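Local atomic coordinates of galactokinase (Bifidobacterium longum subsp. infantis ATCC 15697 = JCM 1222 = DSM 20088, PDB entry 6TEQ), a protein that probably phosphorylates galactose with ATP, as a galactokinase of the GHMP kinase family, and binds 2-deoxy-2-fluoro-galactose in its sugar pocket. Residues A[385-388]-A[389-393]; A[341-345]-A[346-350]. All blocks are in the same frame, centred on the assembly; numbering follows the deposited sequence.

Contact 1: A[385-388]-A[389-393]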
loop_
_atom_site.group_PDB
_atom_site.type_symbol
_atom_site.label_atom_id
_atom_site.label_comp_id
_atom_site.label_asym_id
_atom_site.label_seq_id
_atom_site.Cartn_x
_atom_site.Cartn_y
_atom_site.Cartn_z
ATOM N N ILE A 385 -2.367 -16.329 17.798
ATOM C CA ILE A 385 -3.262 -16.429 16.621
ATOM C C ILE A 385 -2.422 -16.695 15.371
ATOM O O ILE A 385 -2.823 -17.523 14.550
ATOM C CB ILE A 385 -4.144 -15.192 16.507
ATOM C CG1 ILE A 385 -5.142 -15.133 17.675
ATOM C CG2 ILE A 385 -4.877 -15.175 15.151
ATOM C CD1 ILE A 385 -5.862 -13.814 17.802
ATOM N N ALA A 386 -1.286 -16.048 15.228
ATOM C CA ALA A 386 -0.351 -16.324 14.105
ATOM C C ALA A 386 0.046 -17.793 14.101
ATOM O O ALA A 386 0.042 -18.424 13.064
ATOM C CB ALA A 386 0.835 -15.420 14.202
ATOM N N GLN A 387 0.319 -18.373 15.262
ATOM C CA GLN A 387 0.733 -19.784 15.298
ATOM C C GLN A 387 -0.448 -20.709 14.971
ATOM O O GLN A 387 -0.240 -21.717 14.282
ATOM C CB GLN A 387 1.325 -20.083 16.670
ATOM C CG GLN A 387 1.923 -21.493 16.730
ATOM C CD GLN A 387 3.050 -21.621 15.737
ATOM O OE1 GLN A 387 4.102 -20.940 15.875
ATOM N NE2 GLN A 387 2.833 -22.457 14.717
ATOM N N LYS A 388 -1.664 -20.349 15.431
ATOM C CA LYS A 388 -2.872 -21.096 15.007
ATOM C C LYS A 388 -3.013 -21.047 13.484
ATOM O O LYS A 388 -3.379 -22.072 12.876
ATOM C CB LYS A 388 -4.087 -20.560 15.746
ATOM C CG LYS A 388 -4.137 -21.041 17.186
ATOM C CD LYS A 388 -5.304 -20.508 17.939
ATOM C CE LYS A 388 -5.422 -21.151 19.302
ATOM N NZ LYS A 388 -6.394 -20.433 20.147
ATOM N N ILE A 389 -2.788 -19.882 12.849
ATOM C CA ILE A 389 -2.885 -19.831 11.376
ATOM C C ILE A 389 -1.793 -20.726 10.771
ATOM O O ILE A 389 -2.145 -21.487 9.862
ATOM C CB ILE A 389 -2.771 -18.385 10.912
ATOM C CG1 ILE A 389 -3.968 -17.569 11.393
ATOM C CG2 ILE A 389 -2.571 -18.316 9.433
ATOM C CD1 ILE A 389 -3.753 -16.082 11.323
ATOM N N ALA A 390 -0.582 -20.695 11.302
ATOM C CA ALA A 390 0.566 -21.508 10.803
ATOM C C ALA A 390 0.228 -22.992 10.921
ATOM O O ALA A 390 0.441 -23.740 9.921
ATOM C CB ALA A 390 1.851 -21.160 11.497
ATOM N N ASP A 391 -0.344 -23.418 12.054
ATOM C CA ASP A 391 -0.652 -24.862 12.261
ATOM C C ASP A 391 -1.716 -25.243 11.246
ATOM O O ASP A 391 -1.595 -26.266 10.575
ATOM C CB ASP A 391 -1.110 -25.152 13.679
ATOM C CG ASP A 391 -0.036 -25.210 14.726
ATOM O OD1 ASP A 391 1.038 -24.704 14.449
ATOM O OD2 ASP A 391 -0.258 -25.954 15.771
ATOM N N ARG A 392 -2.714 -24.363 11.066
ATOM C CA ARG A 392 -3.790 -24.681 10.121
ATOM C C ARG A 392 -3.259 -24.734 8.672
ATOM O O ARG A 392 -3.690 -25.589 7.887
ATOM C CB ARG A 392 -4.878 -23.629 10.240
ATOM C CG ARG A 392 -5.958 -23.774 9.197
ATOM C CD ARG A 392 -6.765 -25.081 9.285
ATOM N NE ARG A 392 -7.892 -24.981 8.352
ATOM C CZ ARG A 392 -9.015 -24.296 8.576
ATOM N NH1 ARG A 392 -9.208 -23.650 9.691
ATOM N NH2 ARG A 392 -9.945 -24.179 7.669
ATOM N N PHE A 393 -2.401 -23.816 8.302
ATOM C CA PHE A 393 -1.777 -23.804 6.970
ATOM C C PHE A 393 -1.089 -25.147 6.716
ATOM O O PHE A 393 -1.213 -25.688 5.598
ATOM C CB PHE A 393 -0.866 -22.594 6.863
ATOM C CG PHE A 393 -1.549 -21.357 6.321
ATOM C CD1 PHE A 393 -2.860 -21.062 6.650
ATOM C CD2 PHE A 393 -0.847 -20.463 5.556
ATOM C CE1 PHE A 393 -3.468 -19.911 6.153
ATOM C CE2 PHE A 393 -1.458 -19.326 5.057
ATOM C CZ PHE A 393 -2.753 -19.051 5.385
#

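Contact 2: A[341-345]-A[346-350]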
loop_
_atom_site.group_PDB
_atom_site.type_symbol
_atom_site.label_atom_id
_atom_site.label_comp_id
_atom_site.label_asym_id
_atom_site.label_seq_id
_atom_site.Cartn_x
_atom_site.Cartn_y
_atom_site.Cartn_z
ATOM N N GLU A 341 -14.497 -10.633 -5.142
ATOM C CA GLU A 341 -13.871 -11.901 -5.642
ATOM C C GLU A 341 -12.363 -11.669 -5.797
ATOM O O GLU A 341 -11.790 -12.016 -6.845
ATOM C CB GLU A 341 -14.572 -12.407 -6.888
ATOM C CG GLU A 341 -15.994 -12.822 -6.612
ATOM C CD GLU A 341 -16.559 -13.453 -7.865
ATOM O OE1 GLU A 341 -17.023 -12.680 -8.760
ATOM O OE2 GLU A 341 -16.367 -14.688 -8.026
ATOM N N VAL A 342 -11.722 -11.120 -4.744
ATOM C CA VAL A 342 -10.243 -10.919 -4.776
ATOM C C VAL A 342 -9.552 -11.701 -3.661
ATOM O O VAL A 342 -8.410 -11.428 -3.384
ATOM C CB VAL A 342 -9.835 -9.432 -4.766
ATOM C CG1 VAL A 342 -10.400 -8.696 -5.956
ATOM C CG2 VAL A 342 -10.235 -8.767 -3.444
ATOM N N THR A 343 -10.229 -12.638 -3.025
ATOM C CA THR A 343 -9.580 -13.467 -2.005
ATOM C C THR A 343 -9.203 -14.820 -2.612
ATOM O O THR A 343 -9.580 -15.154 -3.761
ATOM C CB THR A 343 -10.455 -13.616 -0.763
ATOM O OG1 THR A 343 -11.580 -14.447 -1.048
ATOM C CG2 THR A 343 -10.854 -12.271 -0.170
ATOM N N VAL A 344 -8.432 -15.553 -1.850
ATOM C CA VAL A 344 -7.922 -16.902 -2.183
ATOM C C VAL A 344 -8.040 -17.682 -0.903
ATOM O O VAL A 344 -8.160 -17.091 0.187
ATOM C CB VAL A 344 -6.487 -16.870 -2.738
ATOM C CG1 VAL A 344 -6.415 -16.077 -4.026
ATOM C CG2 VAL A 344 -5.486 -16.340 -1.720
ATOM N N PRO A 345 -7.947 -19.026 -0.976
ATOM C CA PRO A 345 -8.178 -19.819 0.233
ATOM C C PRO A 345 -7.262 -19.438 1.387
ATOM O O PRO A 345 -7.730 -19.494 2.510
ATOM C CB PRO A 345 -7.926 -21.253 -0.251
ATOM C CG PRO A 345 -8.436 -21.165 -1.673
ATOM C CD PRO A 345 -7.922 -19.838 -2.204
ATOM N N GLU A 346 -5.983 -19.151 1.117
ATOM C CA GLU A 346 -5.048 -18.844 2.213
ATOM C C GLU A 346 -5.572 -17.611 2.973
ATOM O O GLU A 346 -5.439 -17.551 4.201
ATOM C CB GLU A 346 -3.635 -18.655 1.680
ATOM C CG GLU A 346 -3.039 -19.916 1.076
ATOM C CD GLU A 346 -3.233 -20.099 -0.420
ATOM O OE1 GLU A 346 -4.216 -19.578 -1.002
ATOM O OE2 GLU A 346 -2.387 -20.819 -1.013
ATOM N N LEU A 347 -6.009 -16.576 2.254
ATOM C CA LEU A 347 -6.507 -15.380 2.943
ATOM C C LEU A 347 -7.755 -15.780 3.747
ATOM O O LEU A 347 -7.909 -15.344 4.905
ATOM C CB LEU A 347 -6.867 -14.279 1.965
ATOM C CG LEU A 347 -5.722 -13.658 1.173
ATOM C CD1 LEU A 347 -6.283 -12.745 0.109
ATOM C CD2 LEU A 347 -4.768 -12.911 2.116
ATOM N N ASP A 348 -8.688 -16.501 3.099
ATOM C CA ASP A 348 -10.003 -16.749 3.745
ATOM C C ASP A 348 -9.826 -17.641 4.973
ATOM O O ASP A 348 -10.476 -17.430 5.991
ATOM C CB ASP A 348 -11.001 -17.330 2.760
ATOM C CG ASP A 348 -11.344 -16.319 1.695
ATOM O OD1 ASP A 348 -11.115 -15.122 1.940
ATOM O OD2 ASP A 348 -11.816 -16.767 0.670
ATOM N N ILE A 349 -8.946 -18.619 4.873
ATOM C CA ILE A 349 -8.701 -19.553 6.014
ATOM C C ILE A 349 -7.941 -18.831 7.147
ATOM O O ILE A 349 -8.353 -18.950 8.310
ATOM C CB ILE A 349 -7.998 -20.817 5.513
ATOM C CG1 ILE A 349 -8.936 -21.651 4.656
ATOM C CG2 ILE A 349 -7.433 -21.611 6.715
ATOM C CD1 ILE A 349 -8.274 -22.741 3.843
ATOM N N ALA A 350 -6.979 -17.979 6.827
ATOM C CA ALA A 350 -6.306 -17.203 7.886
ATOM C C ALA A 350 -7.350 -16.355 8.618
ATOM O O ALA A 350 -7.292 -16.243 9.834
ATOM C CB ALA A 350 -5.204 -16.363 7.303
#

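Contact 1: A[385-388]-A[389-393]
Two turns of helix 382-396, in the GHMP kinase C-terminal region, bring Q387 against D391 and I385 against I389, each pair four residues apart. The polar pair is a side-chain hydrogen bond one turn along the helix: NE2 of Q387 donates to OD1 of D391 at 2.9 Å. The bond is bent, with an N-H...O angle of 149°. It reaches OD1 on its syn side but from outside the carboxylate plane, and the amide and carboxylate planes stand 60° apart. Q387 gets there because CG lies anti to the backbone N (chi1 -174°) and the chain then folds at chi2, which turns the amide along the helix; NE2 also rests 3.6 Å from CB of A390. The other end of the same amide is held by the N-terminal segment just before strand 5-6, where OE1 accepts from the backbone N of V4, so both polar atoms of Q387 are engaged and the rotation of the amide is fixed.

On the buried side, CD1 of I389 comes within 4.1 Å of CG2 of I385. I389 also lays its CG2 methyl over one face of the F393 ring, 3.7 Å above the plane and shifted toward the rim. Beneath these side chains runs the regular alpha-helical bonding, as from N of D391 to O of Q387 (2.8 Å).

The two polar chains that point elsewhere find partners nearby: K388 bonds to N357, and R392 forms a salt bridge with E396 one turn on. I385, A386 and I389 pack on L233 and V235 of strand 230-236, while K388, I389 and R392 meet V353 of helix 345-356. Helix 382-396 thus rests both on that strand and on the neighbouring helix, with I389 touching the two.

Contact 2: A[341-345]-A[346-350]
The start of helix 345-356 is built here, with V344 at the N-cap and P345 in the first turn, and T343 reaching forward to D348. E346 bends at chi2, which swings its carboxylate back so that OE1 lies 3.6 Å from CG2 of V344. L347 is buried: its CG meets the same V344 methyl at 4.0 Å, and its CD1 approaches CA of T343 as closely. D348 ties the helix to the preceding loop twice. Its backbone N donates to O of V344 in a nearly straight bond, and its OD2 accepts from T343, whose side chain crosses it at about a right angle. OD1 is bonded to NE2 of H333, so the carboxylate links the loop to helix 322-338. An alanine here is likely to cost the T343 hydroxyl and H333 their shared carboxylate, leaving the T343 side chain freer to turn, while the backbone bond would remain. I349 continues the helix, its N bonded to O of P345 at 2.8 Å, and its CD1 approaches only the CB corner of P345, at 4.4 Å. At the T343-D348 bridge, OG1 donates to the syn lone pair of OD2 at 2.9 Å.

Contact 2 comes first along the chain and is closed before contact 1 begins; the strands 361-365 and 372-378 lie between them in sequence. Their centres are about 14 Å apart, on the same side of the chain's centre, and both belong to the GHMP kinase C-terminal region. Helices 345-356 and 382-396 pack directly against each other: CZ of F393 lies 3.3 Å from O of E346, and CG of R392 meets CG2 of I349 at 3.6 Å. Contact 1 lies away from the sugar- and nucleotide-binding residues, whereas V342 in contact 2 has its side chain about 4 Å from that of the galactose-binding H47. Only the loop end of contact 2 approaches the sugar pocket; from there helix 345-356 leads to the packing against helix 382-396.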